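Local coordinates for protein nicotinate-nucleotide pyrophosphorylase (Ehrlichia chaffeensis, PDB 3L0G) that probably converts quinolinate to nicotinate mononucleotide with loss of carbon dioxide, a phosphoribosyl transfer on the pathway to NAD(+), at residues L65-F77 and I119-S131. Numbering follows the deposited sequence.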
ATOM      1  N   LEU C  65      -7.172 -16.467 -25.731  1.00  7.58           N
ATOM      2  CA  LEU C  65      -7.298 -16.152 -24.314  1.00  8.20           C
ATOM      3  C   LEU C  65      -8.467 -15.219 -24.042  1.00  7.76           C
ATOM      4  O   LEU C  65      -9.028 -14.577 -24.973  1.00  7.89           O
ATOM      5  CB  LEU C  65      -5.999 -15.579 -23.747  1.00  7.76           C
ATOM      6  CG  LEU C  65      -5.296 -14.467 -24.525  1.00  7.59           C
ATOM      7  CD1 LEU C  65      -6.052 -13.165 -24.295  1.00 10.66           C
ATOM      8  CD2 LEU C  65      -3.856 -14.301 -24.049  1.00 10.00           C
ATOM      9  N   VAL C  66      -8.886 -15.228 -22.783  1.00  7.22           N
ATOM     10  CA  VAL C  66      -9.827 -14.247 -22.269  1.00  6.65           C
ATOM     11  C   VAL C  66      -8.968 -13.120 -21.723  1.00  7.36           C
ATOM     12  O   VAL C  66      -8.116 -13.349 -20.853  1.00  9.24           O
ATOM     13  CB  VAL C  66     -10.738 -14.815 -21.181  1.00  6.06           C
ATOM     14  CG1 VAL C  66     -11.578 -13.714 -20.627  1.00  4.34           C
ATOM     15  CG2 VAL C  66     -11.671 -15.979 -21.750  1.00  7.33           C
ATOM     16  N   VAL C  67      -9.155 -11.915 -22.251  1.00  7.23           N
ATOM     17  CA  VAL C  67      -8.317 -10.770 -21.864  1.00  7.03           C
ATOM     18  C   VAL C  67      -8.604 -10.397 -20.424  1.00  7.23           C
ATOM     19  O   VAL C  67      -9.778 -10.270 -20.047  1.00  7.60           O
ATOM     20  CB  VAL C  67      -8.558  -9.539 -22.784  1.00  6.34           C
ATOM     21  CG1 VAL C  67      -7.797  -8.317 -22.284  1.00  6.75           C
ATOM     22  CG2 VAL C  67      -8.124  -9.833 -24.225  1.00  6.36           C
ATOM     23  N   CYS C  68      -7.554 -10.240 -19.617  1.00  7.67           N
ATOM     24  CA  CYS C  68      -7.725  -9.757 -18.235  1.00  7.66           C
ATOM     25  C   CYS C  68      -6.467  -9.025 -17.764  1.00  7.29           C
ATOM     26  O   CYS C  68      -5.356  -9.445 -18.057  1.00  7.45           O
ATOM     27  CB  CYS C  68      -8.057 -10.908 -17.303  1.00  7.98           C
ATOM     28  SG  CYS C  68      -8.803 -10.373 -15.700  1.00  9.18           S
ATOM     29  N   GLY C  69      -6.647  -7.921 -17.052  1.00  7.33           N
ATOM     30  CA  GLY C  69      -5.528  -7.146 -16.513  1.00  7.23           C
ATOM     31  C   GLY C  69      -5.248  -5.868 -17.265  1.00  7.48           C
ATOM     32  O   GLY C  69      -4.264  -5.192 -16.971  1.00  7.21           O
ATOM     33  N   ILE C  70      -6.086  -5.532 -18.256  1.00  8.16           N
ATOM     34  CA  ILE C  70      -5.882  -4.293 -19.024  1.00  8.53           C
ATOM     35  C   ILE C  70      -5.872  -3.021 -18.160  1.00  8.35           C
ATOM     36  O   ILE C  70      -5.061  -2.112 -18.420  1.00  8.85           O
ATOM     37  CB  ILE C  70      -6.880  -4.134 -20.190  1.00  8.63           C
ATOM     38  CG1 ILE C  70      -6.675  -5.209 -21.235  1.00  8.47           C
ATOM     39  CG2 ILE C  70      -6.698  -2.770 -20.883  1.00 10.15           C
ATOM     40  CD1 ILE C  70      -5.377  -5.017 -22.037  1.00  9.90           C
ATOM     41  N   PRO C  71      -6.747  -2.934 -17.126  1.00  8.04           N
ATOM     42  CA  PRO C  71      -6.651  -1.701 -16.290  1.00  8.20           C
ATOM     43  C   PRO C  71      -5.292  -1.522 -15.598  1.00  8.89           C
ATOM     44  O   PRO C  71      -4.884  -0.402 -15.335  1.00  9.32           O
ATOM     45  CB  PRO C  71      -7.800  -1.862 -15.272  1.00  8.01           C
ATOM     46  CG  PRO C  71      -8.833  -2.788 -16.018  1.00  7.13           C
ATOM     47  CD  PRO C  71      -7.914  -3.769 -16.759  1.00  7.65           C
ATOM     48  N   ILE C  72      -4.567  -2.609 -15.354  1.00  9.26           N
ATOM     49  CA  ILE C  72      -3.256  -2.506 -14.749  1.00  9.70           C
ATOM     50  C   ILE C  72      -2.259  -1.933 -15.745  1.00 10.13           C
ATOM     51  O   ILE C  72      -1.470  -1.055 -15.415  1.00  9.23           O
ATOM     52  CB  ILE C  72      -2.762  -3.865 -14.253  1.00  9.97           C
ATOM     53  CG1 ILE C  72      -3.541  -4.223 -12.998  1.00  9.45           C
ATOM     54  CG2 ILE C  72      -1.268  -3.806 -13.969  1.00  7.61           C
ATOM     55  CD1 ILE C  72      -3.686  -5.712 -12.747  1.00 10.62           C
ATOM     56  N   LEU C  73      -2.324  -2.442 -16.966  1.00 10.34           N
ATOM     57  CA  LEU C  73      -1.532  -1.942 -18.056  1.00 11.42           C
ATOM     58  C   LEU C  73      -1.813  -0.445 -18.266  1.00 11.63           C
ATOM     59  O   LEU C  73      -0.883   0.348 -18.423  1.00 11.70           O
ATOM     60  CB  LEU C  73      -1.874  -2.747 -19.314  1.00 11.26           C
ATOM     61  CG  LEU C  73      -1.185  -2.302 -20.596  1.00 13.57           C
ATOM     62  CD1 LEU C  73      -1.043  -3.484 -21.600  1.00 13.63           C
ATOM     63  CD2 LEU C  73      -1.916  -1.099 -21.219  1.00 13.59           C
ATOM     64  N   GLU C  74      -3.091  -0.059 -18.234  1.00 12.25           N
ATOM     65  CA  GLU C  74      -3.450   1.346 -18.339  1.00 13.00           C
ATOM     66  C   GLU C  74      -2.818   2.179 -17.229  1.00 13.33           C
ATOM     67  O   GLU C  74      -2.278   3.255 -17.491  1.00 12.83           O
ATOM     68  CB  GLU C  74      -4.968   1.565 -18.351  1.00 13.90           C
ATOM     69  CG  GLU C  74      -5.735   0.854 -19.491  1.00 17.01           C
ATOM     70  CD  GLU C  74      -7.261   1.068 -19.415  1.00 20.45           C
ATOM     71  OE1 GLU C  74      -7.692   2.166 -19.811  1.00 24.29           O
ATOM     72  OE2 GLU C  74      -8.020   0.169 -18.971  1.00 23.81           O
ATOM     73  N   GLU C  75      -2.870   1.691 -15.988  1.00 13.63           N
ATOM     74  CA  GLU C  75      -2.388   2.504 -14.869  1.00 13.06           C
ATOM     75  C   GLU C  75      -0.872   2.698 -14.955  1.00 12.79           C
ATOM     76  O   GLU C  75      -0.369   3.804 -14.752  1.00 12.70           O
ATOM     77  CB  GLU C  75      -2.777   1.891 -13.521  1.00 13.16           C
ATOM     78  CG  GLU C  75      -2.600   2.899 -12.406  1.00 14.26           C
ATOM     79  CD  GLU C  75      -3.171   2.454 -11.090  1.00 14.70           C
ATOM     80  OE1 GLU C  75      -4.297   1.922 -11.073  1.00 17.17           O
ATOM     81  OE2 GLU C  75      -2.493   2.679 -10.068  1.00 14.10           O
ATOM     82  N   VAL C  76      -0.151   1.627 -15.257  1.00 12.36           N
ATOM     83  CA  VAL C  76       1.296   1.717 -15.451  1.00 12.93           C
ATOM     84  C   VAL C  76       1.683   2.662 -16.612  1.00 13.89           C
ATOM     85  O   VAL C  76       2.571   3.524 -16.451  1.00 14.41           O
ATOM     86  CB  VAL C  76       1.949   0.315 -15.666  1.00 12.73           C
ATOM     87  CG1 VAL C  76       3.462   0.450 -15.823  1.00 12.90           C
ATOM     88  CG2 VAL C  76       1.619  -0.618 -14.521  1.00 11.27           C
ATOM     89  N   PHE C  77       1.033   2.522 -17.767  1.00 14.27           N
ATOM     90  CA  PHE C  77       1.343   3.410 -18.891  1.00 14.67           C
ATOM     91  C   PHE C  77       1.051   4.852 -18.520  1.00 15.34           C
ATOM     92  O   PHE C  77       1.817   5.745 -18.911  1.00 14.59           O
ATOM     93  CB  PHE C  77       0.622   3.047 -20.205  1.00 14.33           C
ATOM     94  CG  PHE C  77       1.205   1.834 -20.952  1.00 13.94           C
ATOM     95  CD1 PHE C  77       2.455   1.304 -20.656  1.00 14.73           C
ATOM     96  CD2 PHE C  77       0.486   1.255 -21.963  1.00 14.04           C
ATOM     97  CE1 PHE C  77       2.953   0.202 -21.345  1.00 14.99           C
ATOM     98  CE2 PHE C  77       0.984   0.139 -22.675  1.00 15.91           C
ATOM     99  CZ  PHE C  77       2.217  -0.379 -22.359  1.00 16.68           C
ATOM    100  N   ILE C 119       4.312  -5.346 -16.470  1.00  8.62           N
ATOM    101  CA  ILE C 119       3.055  -5.354 -17.161  1.00  9.94           C
ATOM    102  C   ILE C 119       2.747  -6.755 -17.719  1.00  9.56           C
ATOM    103  O   ILE C 119       1.624  -7.245 -17.551  1.00  9.49           O
ATOM    104  CB  ILE C 119       3.048  -4.266 -18.261  1.00 10.29           C
ATOM    105  CG1 ILE C 119       2.950  -2.887 -17.604  1.00 11.01           C
ATOM    106  CG2 ILE C 119       1.907  -4.452 -19.215  1.00 13.35           C
ATOM    107  CD1 ILE C 119       3.265  -1.711 -18.576  1.00 14.11           C
ATOM    108  N   LEU C 120       3.728  -7.413 -18.334  1.00  8.14           N
ATOM    109  CA  LEU C 120       3.465  -8.708 -18.925  1.00  9.03           C
ATOM    110  C   LEU C 120       3.100  -9.709 -17.827  1.00  8.45           C
ATOM    111  O   LEU C 120       2.171 -10.521 -17.992  1.00  8.25           O
ATOM    112  CB  LEU C 120       4.656  -9.216 -19.800  1.00  8.54           C
ATOM    113  CG  LEU C 120       4.859  -8.496 -21.147  1.00  9.27           C
ATOM    114  CD1 LEU C 120       6.084  -9.100 -21.906  1.00 10.28           C
ATOM    115  CD2 LEU C 120       3.583  -8.474 -22.098  1.00  7.88           C
ATOM    116  N   ASN C 121       3.821  -9.684 -16.709  1.00  8.09           N
ATOM    117  CA  ASN C 121       3.561 -10.701 -15.654  1.00  7.50           C
ATOM    118  C   ASN C 121       2.147 -10.535 -15.142  1.00  7.49           C
ATOM    119  O   ASN C 121       1.419 -11.536 -14.904  1.00  6.04           O
ATOM    120  CB  ASN C 121       4.585 -10.657 -14.509  1.00  7.64           C
ATOM    121  CG  ASN C 121       5.978 -11.177 -14.921  1.00  7.36           C
ATOM    122  OD1 ASN C 121       6.125 -11.882 -15.917  1.00 11.18           O
ATOM    123  ND2 ASN C 121       7.000 -10.804 -14.166  1.00  7.07           N
ATOM    124  N   PHE C 122       1.716  -9.276 -14.988  1.00  7.54           N
ATOM    125  CA  PHE C 122       0.310  -9.040 -14.569  1.00  7.15           C
ATOM    126  C   PHE C 122      -0.723  -9.603 -15.556  1.00  7.83           C
ATOM    127  O   PHE C 122      -1.633 -10.343 -15.141  1.00  7.88           O
ATOM    128  CB  PHE C 122      -0.002  -7.567 -14.297  1.00  6.09           C
ATOM    129  CG  PHE C 122       0.416  -7.087 -12.920  1.00  6.57           C
ATOM    130  CD1 PHE C 122       1.287  -6.037 -12.783  1.00  6.95           C
ATOM    131  CD2 PHE C 122      -0.083  -7.660 -11.780  1.00  6.32           C
ATOM    132  CE1 PHE C 122       1.668  -5.570 -11.526  1.00  4.24           C
ATOM    133  CE2 PHE C 122       0.268  -7.185 -10.503  1.00  5.95           C
ATOM    134  CZ  PHE C 122       1.154  -6.152 -10.390  1.00  4.97           C
ATOM    135  N   ILE C 123      -0.621  -9.252 -16.841  1.00  8.22           N
ATOM    136  CA  ILE C 123      -1.680  -9.621 -17.784  0.50  7.52           C
ATOM    137  C   ILE C 123      -1.635 -11.105 -18.109  1.00  7.98           C
ATOM    138  O   ILE C 123      -2.668 -11.732 -18.313  1.00  6.27           O
ATOM    139  CB  ILE C 123      -1.687  -8.757 -19.058  0.50  7.88           C
ATOM    140  CG1 ILE C 123      -0.424  -8.960 -19.893  0.50  6.59           C
ATOM    141  CG2 ILE C 123      -1.895  -7.284 -18.681  0.50  8.14           C
ATOM    142  CD1 ILE C 123      -0.369  -8.075 -21.098  0.50  7.07           C
ATOM    143  N   GLN C 124      -0.435 -11.680 -18.114  1.00  8.04           N
ATOM    144  CA  GLN C 124      -0.299 -13.113 -18.306  1.00  8.12           C
ATOM    145  C   GLN C 124      -0.930 -13.907 -17.125  1.00  8.02           C
ATOM    146  O   GLN C 124      -1.553 -14.945 -17.336  1.00  7.95           O
ATOM    147  CB  GLN C 124       1.181 -13.494 -18.473  1.00  8.71           C
ATOM    148  CG  GLN C 124       1.848 -12.992 -19.756  1.00 10.03           C
ATOM    149  CD  GLN C 124       3.286 -13.539 -19.895  1.00 14.27           C
ATOM    150  OE1 GLN C 124       3.513 -14.546 -20.534  1.00 18.76           O
ATOM    151  NE2 GLN C 124       4.209 -12.917 -19.251  1.00 11.77           N
ATOM    152  N   HIS C 125      -0.729 -13.437 -15.897  1.00  7.69           N
ATOM    153  CA  HIS C 125      -1.366 -14.039 -14.717  1.00  6.96           C
ATOM    154  C   HIS C 125      -2.884 -13.851 -14.759  1.00  7.16           C
ATOM    155  O   HIS C 125      -3.660 -14.843 -14.702  1.00  6.86           O
ATOM    156  CB  HIS C 125      -0.804 -13.361 -13.487  1.00  7.01           C
ATOM    157  CG  HIS C 125      -1.363 -13.842 -12.181  1.00  7.85           C
ATOM    158  ND1 HIS C 125      -0.661 -14.683 -11.347  1.00  6.04           N
ATOM    159  CD2 HIS C 125      -2.520 -13.548 -11.537  1.00  5.59           C
ATOM    160  CE1 HIS C 125      -1.377 -14.897 -10.249  1.00  6.53           C
ATOM    161  NE2 HIS C 125      -2.511 -14.231 -10.351  1.00  5.99           N
ATOM    162  N   ALA C 126      -3.319 -12.588 -14.876  1.00  5.84           N
ATOM    163  CA  ALA C 126      -4.748 -12.278 -14.854  1.00  5.75           C
ATOM    164  C   ALA C 126      -5.460 -12.998 -15.994  1.00  5.66           C
ATOM    165  O   ALA C 126      -6.525 -13.554 -15.783  1.00  5.05           O
ATOM    166  CB  ALA C 126      -5.020 -10.746 -14.897  1.00  4.34           C
ATOM    167  N   SER C 127      -4.873 -12.998 -17.199  1.00  6.27           N
ATOM    168  CA  SER C 127      -5.509 -13.649 -18.336  1.00  6.92           C
ATOM    169  C   SER C 127      -5.529 -15.183 -18.188  1.00  6.97           C
ATOM    170  O   SER C 127      -6.470 -15.851 -18.655  1.00  7.34           O
ATOM    171  CB  SER C 127      -4.864 -13.212 -19.671  1.00  7.28           C
ATOM    172  OG  SER C 127      -5.208 -11.865 -19.984  1.00  9.22           O
ATOM    173  N   GLY C 128      -4.506 -15.745 -17.544  1.00  6.11           N
ATOM    174  CA  GLY C 128      -4.510 -17.185 -17.253  1.00  6.45           C
ATOM    175  C   GLY C 128      -5.681 -17.582 -16.372  1.00  6.65           C
ATOM    176  O   GLY C 128      -6.375 -18.557 -16.637  1.00  7.25           O
ATOM    177  N   ILE C 129      -5.935 -16.810 -15.330  1.00  6.95           N
ATOM    178  CA  ILE C 129      -7.102 -17.079 -14.470  1.00  7.52           C
ATOM    179  C   ILE C 129      -8.445 -16.880 -15.200  1.00  7.92           C
ATOM    180  O   ILE C 129      -9.318 -17.730 -15.155  1.00  8.76           O
ATOM    181  CB  ILE C 129      -7.026 -16.240 -13.207  1.00  7.93           C
ATOM    182  CG1 ILE C 129      -5.796 -16.676 -12.394  1.00  6.02           C
ATOM    183  CG2 ILE C 129      -8.325 -16.362 -12.382  1.00  4.92           C
ATOM    184  CD1 ILE C 129      -5.455 -15.744 -11.184  1.00  5.77           C
ATOM    185  N   ALA C 130      -8.594 -15.777 -15.915  1.00  8.34           N
ATOM    186  CA  ALA C 130      -9.848 -15.498 -16.612  1.00  7.78           C
ATOM    187  C   ALA C 130     -10.105 -16.600 -17.635  1.00  7.26           C
ATOM    188  O   ALA C 130     -11.217 -17.059 -17.760  1.00  6.87           O
ATOM    189  CB  ALA C 130      -9.806 -14.134 -17.287  1.00  6.91           C
ATOM    190  N   SER C 131      -9.058 -17.049 -18.331  1.00  7.38           N
ATOM    191  CA  SER C 131      -9.213 -18.073 -19.353  1.00  7.59           C
ATOM    192  C   SER C 131      -9.541 -19.458 -18.777  1.00  8.00           C
ATOM    193  O   SER C 131     -10.411 -20.148 -19.307  1.00  7.36           O
ATOM    194  CB  SER C 131      -7.969 -18.141 -20.237  1.00  7.70           C
ATOM    195  OG  SER C 131      -7.647 -16.848 -20.757  1.00  7.34           O
TER
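An antiparallel helix pair in the N-terminal domain of this quinolinate phosphoribosyltransferase joins the first part of helix 70-79, with the strand and loop before it, to residues 119-131 of the long helix 116-139. The axes of segments 70-77 and 119-131 come within 9.2 Å, with their N-to-C directions 166° apart. Serines one turn apart on segment 119-131 hold the strand and loop. Val66 N donates to Ser131 OG over 2.9 Å, and at 163° the bond is nearly straight. Ser131 OG in turn donates to Ser127 O, tilted out of the carbonyl plane; Ser131 N reaches the same oxygen from the opposite face. Cys68 N donates to Ser127 OG, a more bent bond (144°). Alanines let the loop come close: Ala130 CB touches both Val66 CG1 and Cys68 CB, and Cys68 SG lies 3.9 Å from Ala126 CB. Helix 158-167 also packs on Cys68 and Ala126. Gly69 is the N-cap of helix 70-79. Its phi is positive, and Ile123 CG2 rests on Gly69 O at 3.6 Å. Asp92 accepts hydrogen bonds from Gly69 N and Ile70 N. Further along, the contact is apolar. The side chains of Ile72 and Phe122 cross at about a right angle, with Ile72 CG2 3.6 Å from Phe122 CD1; helix 27-38 also touches the Phe122 side chain. Ile119 meets three side chains. Its CG2, anti to the backbone N, meets Leu73 CD1, while CG1 starts beside that N and carries CD1 to Val76 CG1 at 3.5 Å. The same methyl, Ile119 CD1, ends 3.4 Å from Phe77 CE1.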